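Uncharacterized protein (Trypanosoma cruzi, PDB 6NEY) probably binds acetylated lysines, as bromodomains do, through the bromodomain at the start of a longer chain, consistent with a role in chromatin recognition and transcription. Local coordinates at residues A[114-117]-A[118-122]; A[8-12]-A[13-17]. All blocks are in the same frame, centred on the assembly; numbering follows the deposited sequence.

Contact 1: A[114-117]-A[118-122]; sequences DAYV and TKKAG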
ATOM      1  N   ASP A 114      -4.517   7.165  -7.413  1.00 21.41           N
ATOM      2  CA  ASP A 114      -4.667   8.198  -8.478  1.00 22.75           C
ATOM      3  C   ASP A 114      -5.895   9.070  -8.182  1.00 23.05           C
ATOM      4  O   ASP A 114      -5.785  10.325  -8.282  1.00 22.44           O
ATOM      5  CB  ASP A 114      -4.821   7.561  -9.863  1.00 23.44           C
ATOM      6  CG  ASP A 114      -3.569   6.938 -10.447  1.00 27.61           C
ATOM      7  OD1 ASP A 114      -2.501   7.073  -9.832  1.00 26.41           O
ATOM      8  OD2 ASP A 114      -3.689   6.305 -11.540  1.00 29.69           O
ATOM      9  N   ALA A 115      -7.024   8.449  -7.850  1.00 21.87           N
ATOM     10  CA  ALA A 115      -8.312   9.147  -7.662  1.00 21.78           C
ATOM     11  C   ALA A 115      -8.173  10.114  -6.471  1.00 21.36           C
ATOM     12  O   ALA A 115      -8.657  11.270  -6.561  1.00 19.84           O
ATOM     13  CB  ALA A 115      -9.428   8.153  -7.472  1.00 23.03           C
ATOM     14  N   TYR A 116      -7.442   9.701  -5.420  1.00 19.21           N
ATOM     15  CA  TYR A 116      -7.250  10.513  -4.188  1.00 18.67           C
ATOM     16  C   TYR A 116      -6.363  11.729  -4.515  1.00 18.62           C
ATOM     17  O   TYR A 116      -6.716  12.870  -4.177  1.00 18.52           O
ATOM     18  CB  TYR A 116      -6.638   9.686  -3.055  1.00 19.25           C
ATOM     19  CG  TYR A 116      -6.382  10.506  -1.813  1.00 18.23           C
ATOM     20  CD1 TYR A 116      -7.428  10.870  -0.978  1.00 20.46           C
ATOM     21  CD2 TYR A 116      -5.118  10.991  -1.516  1.00 19.11           C
ATOM     22  CE1 TYR A 116      -7.220  11.676   0.135  1.00 19.57           C
ATOM     23  CE2 TYR A 116      -4.889  11.785  -0.407  1.00 18.97           C
ATOM     24  CZ  TYR A 116      -5.940  12.143   0.419  1.00 18.14           C
ATOM     25  OH  TYR A 116      -5.687  12.929   1.510  1.00 19.79           O
ATOM     26  N   VAL A 117      -5.219  11.491  -5.154  1.00 19.71           N
ATOM     27  CA  VAL A 117      -4.224  12.563  -5.465  1.00 20.82           C
ATOM     28  C   VAL A 117      -4.892  13.581  -6.402  1.00 20.64           C
ATOM     29  O   VAL A 117      -4.758  14.812  -6.168  1.00 19.80           O
ATOM     30  CB  VAL A 117      -2.933  11.947  -6.032  1.00 23.15           C
ATOM     31  CG1 VAL A 117      -1.992  12.980  -6.633  1.00 25.32           C
ATOM     32  CG2 VAL A 117      -2.228  11.149  -4.938  1.00 25.08           C
ATOM     33  N   THR A 118      -5.693  13.098  -7.341  1.00 20.51           N
ATOM     34  CA  THR A 118      -6.427  13.969  -8.294  1.00 22.72           C
ATOM     35  C   THR A 118      -7.471  14.822  -7.566  1.00 22.86           C
ATOM     36  O   THR A 118      -7.502  16.058  -7.802  1.00 23.16           O
ATOM     37  CB  THR A 118      -7.041  13.153  -9.432  1.00 23.82           C
ATOM     38  OG1 THR A 118      -5.913  12.546 -10.054  1.00 24.46           O
ATOM     39  CG2 THR A 118      -7.838  14.020 -10.380  1.00 25.32           C
ATOM     40  N   LYS A 119      -8.306  14.207  -6.736  1.00 21.58           N
ATOM     41  CA  LYS A 119      -9.334  14.939  -5.934  1.00 23.12           C
ATOM     42  C   LYS A 119      -8.675  16.049  -5.110  1.00 22.10           C
ATOM     43  O   LYS A 119      -9.176  17.224  -5.141  1.00 20.38           O
ATOM     44  CB  LYS A 119     -10.104  13.969  -5.034  1.00 26.18           C
ATOM     45  CG  LYS A 119     -11.431  14.506  -4.535  1.00 31.48           C
ATOM     46  CD  LYS A 119     -11.425  15.081  -3.155  1.00 36.35           C
ATOM     47  CE  LYS A 119     -12.582  16.049  -2.975  1.00 38.90           C
ATOM     48  NZ  LYS A 119     -13.149  15.988  -1.614  1.00 40.61           N
ATOM     49  N   LYS A 120      -7.601  15.725  -4.385  1.00 19.60           N
ATOM     50  CA  LYS A 120      -6.950  16.662  -3.444  1.00 18.43           C
ATOM     51  C   LYS A 120      -6.373  17.838  -4.240  1.00 20.94           C
ATOM     52  O   LYS A 120      -6.570  18.999  -3.833  1.00 19.22           O
ATOM     53  CB  LYS A 120      -5.872  15.965  -2.621  1.00 19.01           C
ATOM     54  CG  LYS A 120      -6.377  14.902  -1.656  1.00 19.71           C
ATOM     55  CD  LYS A 120      -7.375  15.367  -0.616  1.00 18.96           C
ATOM     56  CE  LYS A 120      -6.770  16.205   0.489  1.00 19.78           C
ATOM     57  NZ  LYS A 120      -7.802  16.616   1.477  1.00 19.44           N
ATOM     58  N   ALA A 121      -5.714  17.541  -5.369  1.00 18.83           N
ATOM     59  CA  ALA A 121      -5.118  18.563  -6.261  1.00 19.89           C
ATOM     60  C   ALA A 121      -6.218  19.490  -6.755  1.00 21.29           C
ATOM     61  O   ALA A 121      -5.984  20.719  -6.774  1.00 22.99           O
ATOM     62  CB  ALA A 121      -4.386  17.900  -7.415  1.00 18.59           C
ATOM     63  N   GLY A 122      -7.354  18.922  -7.179  1.00 22.21           N
ATOM     64  CA  GLY A 122      -8.503  19.689  -7.695  1.00 24.95           C
ATOM     65  C   GLY A 122      -8.939  20.764  -6.709  1.00 25.50           C
ATOM     66  O   GLY A 122      -9.114  21.917  -7.119  1.00 25.03           O
TER
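Lys120 lays CG over one face of the Tyr116 ring, an i to i+4 CH-pi contact near the end of helix 97-124, the C-terminal helix of the bromodomain bundle. CG lies 3.7 Å from the centroid of the Tyr116 ring, 20° off the ring normal and displaced toward the CZ side of the ring. Bends at chi2 and chi3 of the lysine carry the chain across the CZ rim toward the hydroxyl, with CE 3.6 Å from Tyr116 OH. With its CG trans to the amide nitrogen (chi1 178°), the tyrosine holds its ring on the side of the helix where Lys120 follows one turn later. Both polar ends, Tyr116 OH and Lys120 NZ, go to OE1 of Glu14 on helix 12-21, so one carboxylate oxygen takes both and fixes where the ring and the lysine chain end. Beneath the side chains the backbone keeps regular helical bonding, with Lys120 N to Tyr116 O at 3.0 Å and Ala121 N to Val117 O at the same length. Val117 faces Tyr10 and Leu74, while Asp114 forms salt bridges with Arg78 and Lys110. On the more exposed side, Asp114 O takes two donors from one residue, on opposite faces of its carbonyl plane: Thr118 N at 2.9 Å and the hydroxyl Thr118 OG1 at 2.8 Å.

Contact 2: A[8-12]-A[13-17]; sequences KFYPE and EELVA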
ATOM      1  N   LYS A   8       2.938  19.793   3.599  1.00 32.80           N
ATOM      2  CA  LYS A   8       2.080  18.673   4.061  1.00 30.44           C
ATOM      3  C   LYS A   8       0.807  18.658   3.212  1.00 28.58           C
ATOM      4  O   LYS A   8      -0.150  19.447   3.475  1.00 29.34           O
ATOM      5  CB  LYS A   8       1.759  18.779   5.545  1.00 30.51           C
ATOM      6  CG  LYS A   8       1.071  17.546   6.082  1.00 29.34           C
ATOM      7  CD  LYS A   8       0.529  17.713   7.472  1.00 31.28           C
ATOM      8  CE  LYS A   8      -0.124  16.446   7.960  1.00 30.13           C
ATOM      9  NZ  LYS A   8      -0.067  16.337   9.434  1.00 31.37           N
ATOM     10  N   PHE A   9       0.781  17.795   2.205  1.00 24.85           N
ATOM     11  CA  PHE A   9      -0.309  17.808   1.206  1.00 22.75           C
ATOM     12  C   PHE A   9      -1.525  17.100   1.802  1.00 21.18           C
ATOM     13  O   PHE A   9      -2.607  17.411   1.371  1.00 21.56           O
ATOM     14  CB  PHE A   9       0.118  17.143  -0.102  1.00 23.54           C
ATOM     15  CG  PHE A   9       1.088  17.980  -0.893  1.00 23.94           C
ATOM     16  CD1 PHE A   9       0.633  19.024  -1.679  1.00 25.80           C
ATOM     17  CD2 PHE A   9       2.451  17.733  -0.824  1.00 27.25           C
ATOM     18  CE1 PHE A   9       1.522  19.808  -2.399  1.00 27.97           C
ATOM     19  CE2 PHE A   9       3.339  18.531  -1.532  1.00 27.47           C
ATOM     20  CZ  PHE A   9       2.872  19.559  -2.319  1.00 27.37           C
ATOM     21  N   TYR A  10      -1.346  16.163   2.729  1.00 20.20           N
ATOM     22  CA  TYR A  10      -2.404  15.172   3.031  1.00 20.85           C
ATOM     23  C   TYR A  10      -2.580  14.962   4.528  1.00 22.17           C
ATOM     24  O   TYR A  10      -1.627  14.724   5.254  1.00 25.55           O
ATOM     25  CB  TYR A  10      -2.138  13.845   2.316  1.00 20.35           C
ATOM     26  CG  TYR A  10      -1.933  13.965   0.835  1.00 20.73           C
ATOM     27  CD1 TYR A  10      -2.902  14.544   0.034  1.00 21.28           C
ATOM     28  CD2 TYR A  10      -0.769  13.530   0.231  1.00 19.99           C
ATOM     29  CE1 TYR A  10      -2.737  14.658  -1.334  1.00 21.37           C
ATOM     30  CE2 TYR A  10      -0.592  13.624  -1.138  1.00 20.89           C
ATOM     31  CZ  TYR A  10      -1.573  14.193  -1.920  1.00 20.93           C
ATOM     32  OH  TYR A  10      -1.410  14.326  -3.268  1.00 24.13           O
ATOM     33  N   PRO A  11      -3.831  14.972   5.025  1.00 21.23           N
ATOM     34  CA  PRO A  11      -4.084  14.686   6.431  1.00 21.67           C
ATOM     35  C   PRO A  11      -3.891  13.185   6.698  1.00 22.32           C
ATOM     36  O   PRO A  11      -4.335  12.376   5.905  1.00 19.80           O
ATOM     37  CB  PRO A  11      -5.532  15.119   6.700  1.00 21.06           C
ATOM     38  CG  PRO A  11      -6.118  15.474   5.342  1.00 21.94           C
ATOM     39  CD  PRO A  11      -5.068  15.233   4.271  1.00 22.07           C
ATOM     40  N   GLU A  12      -3.207  12.842   7.799  1.00 23.11           N
ATOM     41  CA  GLU A  12      -2.973  11.424   8.181  1.00 25.35           C
ATOM     42  C   GLU A  12      -4.313  10.684   8.217  1.00 23.24           C
ATOM     43  O   GLU A  12      -4.361   9.516   7.788  1.00 22.61           O
ATOM     44  CB  GLU A  12      -2.286  11.334   9.546  1.00 28.12           C
ATOM     45  CG  GLU A  12      -0.834  11.702   9.508  1.00 32.55           C
ATOM     46  CD  GLU A  12      -0.569  13.177   9.316  1.00 36.79           C
ATOM     47  OE1 GLU A  12      -1.452  14.019   9.696  1.00 33.67           O
ATOM     48  OE2 GLU A  12       0.501  13.482   8.751  1.00 45.30           O
ATOM     49  N   GLU A  13      -5.382  11.332   8.686  1.00 21.64           N
ATOM     50  CA  GLU A  13      -6.683  10.652   8.863  1.00 23.68           C
ATOM     51  C   GLU A  13      -7.182  10.127   7.508  1.00 21.54           C
ATOM     52  O   GLU A  13      -7.729   9.012   7.444  1.00 21.74           O
ATOM     53  CB  GLU A  13      -7.681  11.589   9.537  1.00 25.39           C
ATOM     54  CG  GLU A  13      -7.268  12.014  10.945  1.00 31.71           C
ATOM     55  CD  GLU A  13      -6.363  13.236  11.100  1.00 34.67           C
ATOM     56  OE1 GLU A  13      -5.798  13.732  10.067  1.00 29.17           O
ATOM     57  OE2 GLU A  13      -6.206  13.695  12.283  1.00 34.79           O
ATOM     58  N   GLU A  14      -6.988  10.907   6.451  1.00 22.47           N
ATOM     59  CA  GLU A  14      -7.428  10.537   5.088  1.00 20.78           C
ATOM     60  C   GLU A  14      -6.543   9.435   4.520  1.00 19.95           C
ATOM     61  O   GLU A  14      -7.081   8.565   3.829  1.00 19.80           O
ATOM     62  CB  GLU A  14      -7.452  11.750   4.163  1.00 20.60           C
ATOM     63  CG  GLU A  14      -8.586  12.684   4.475  1.00 21.58           C
ATOM     64  CD  GLU A  14      -8.695  13.844   3.502  1.00 22.84           C
ATOM     65  OE1 GLU A  14      -7.774  13.994   2.629  1.00 22.22           O
ATOM     66  OE2 GLU A  14      -9.698  14.584   3.603  1.00 22.72           O
ATOM     67  N   LEU A  15      -5.234   9.477   4.777  1.00 19.67           N
ATOM     68  CA  LEU A  15      -4.291   8.475   4.243  1.00 20.22           C
ATOM     69  C   LEU A  15      -4.510   7.135   4.960  1.00 20.55           C
ATOM     70  O   LEU A  15      -4.358   6.085   4.329  1.00 20.22           O
ATOM     71  CB  LEU A  15      -2.855   8.991   4.371  1.00 20.81           C
ATOM     72  CG  LEU A  15      -2.490  10.180   3.478  1.00 22.42           C
ATOM     73  CD1 LEU A  15      -0.990  10.432   3.460  1.00 26.59           C
ATOM     74  CD2 LEU A  15      -2.993   9.994   2.056  1.00 23.19           C
ATOM     75  N   VAL A  16      -4.789   7.143   6.263  1.00 20.34           N
ATOM     76  CA  VAL A  16      -5.152   5.884   6.975  1.00 21.74           C
ATOM     77  C   VAL A  16      -6.397   5.289   6.310  1.00 20.43           C
ATOM     78  O   VAL A  16      -6.395   4.097   6.003  1.00 21.07           O
ATOM     79  CB  VAL A  16      -5.357   6.127   8.481  1.00 22.07           C
ATOM     80  CG1 VAL A  16      -5.943   4.907   9.153  1.00 23.94           C
ATOM     81  CG2 VAL A  16      -4.045   6.527   9.135  1.00 23.20           C
ATOM     82  N   ALA A  17      -7.423   6.103   6.077  1.00 19.57           N
ATOM     83  CA  ALA A  17      -8.680   5.670   5.428  1.00 19.93           C
ATOM     84  C   ALA A  17      -8.362   5.087   4.048  1.00 19.10           C
ATOM     85  O   ALA A  17      -8.961   4.041   3.705  1.00 19.22           O
ATOM     86  CB  ALA A  17      -9.660   6.820   5.353  1.00 20.96           C
TER
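The chain passes from an extended Tyr10 and Pro11 into the first turn of helix 12-21, with Pro11 at the N-cap and its carbonyl O receiving Leu15 N at 3.2 Å, plus a weak bond from Glu14 N. One residue on, Val16 N bonds to Glu12 O at 2.9 Å. The Pro11 ring lies against the glutamate three residues ahead: Glu14, extended beyond CG, runs obliquely across the ring, and its OE1 comes to 3.4 Å from Pro11 CD. The carboxylate, tied to helix 97-124, is fixed beside the proline. On the inner side, Leu15 directs its branch back at the preceding loop, CD1 touching Tyr10 CB at 3.8 Å, while the tyrosine ring reaches on toward Val117 and its OH bonds to Val72 O. Glu12 folds back at chi2 (72°) to receive Lys8 NZ, which lies 2.7 Å from Glu12 OE1 on the syn side of the carboxylate. The lysine's charge probably offsets the crowding of acids here, where Glu12 OE1 and Glu13 OE1 are 4.4 Å apart. Glu66 also pairs with Lys8, and Ser69 OG bonds to Glu12 OE2. Pro11 thus occupies the N-cap position, its carbonyl bonded into the first turn and the loop before it packed on Leu15, where the N-terminal helix of the bromodomain's helical bundle begins.

How the contacts relate
From the N terminus, contact 2 comes first, closing the turn from the loop at 8-12 into helix 12-21. The chain then runs through helices 35-38, 43-49, 56-64 and 75-92 before contact 1 forms within helix 97-124. The two are in series, neither nesting nor crossing, yet their centres lie about 12 Å apart and they touch directly. Glu14 OE1 joins them, 2.6 Å from Tyr116 OH and 2.9 Å from Lys120 NZ, while Tyr116 CE2 packs 3.4 Å from Tyr10 CD1. The N-terminal helix 12-21 and the C-terminal helix 97-124 are thus tied together beside the N-terminal loop.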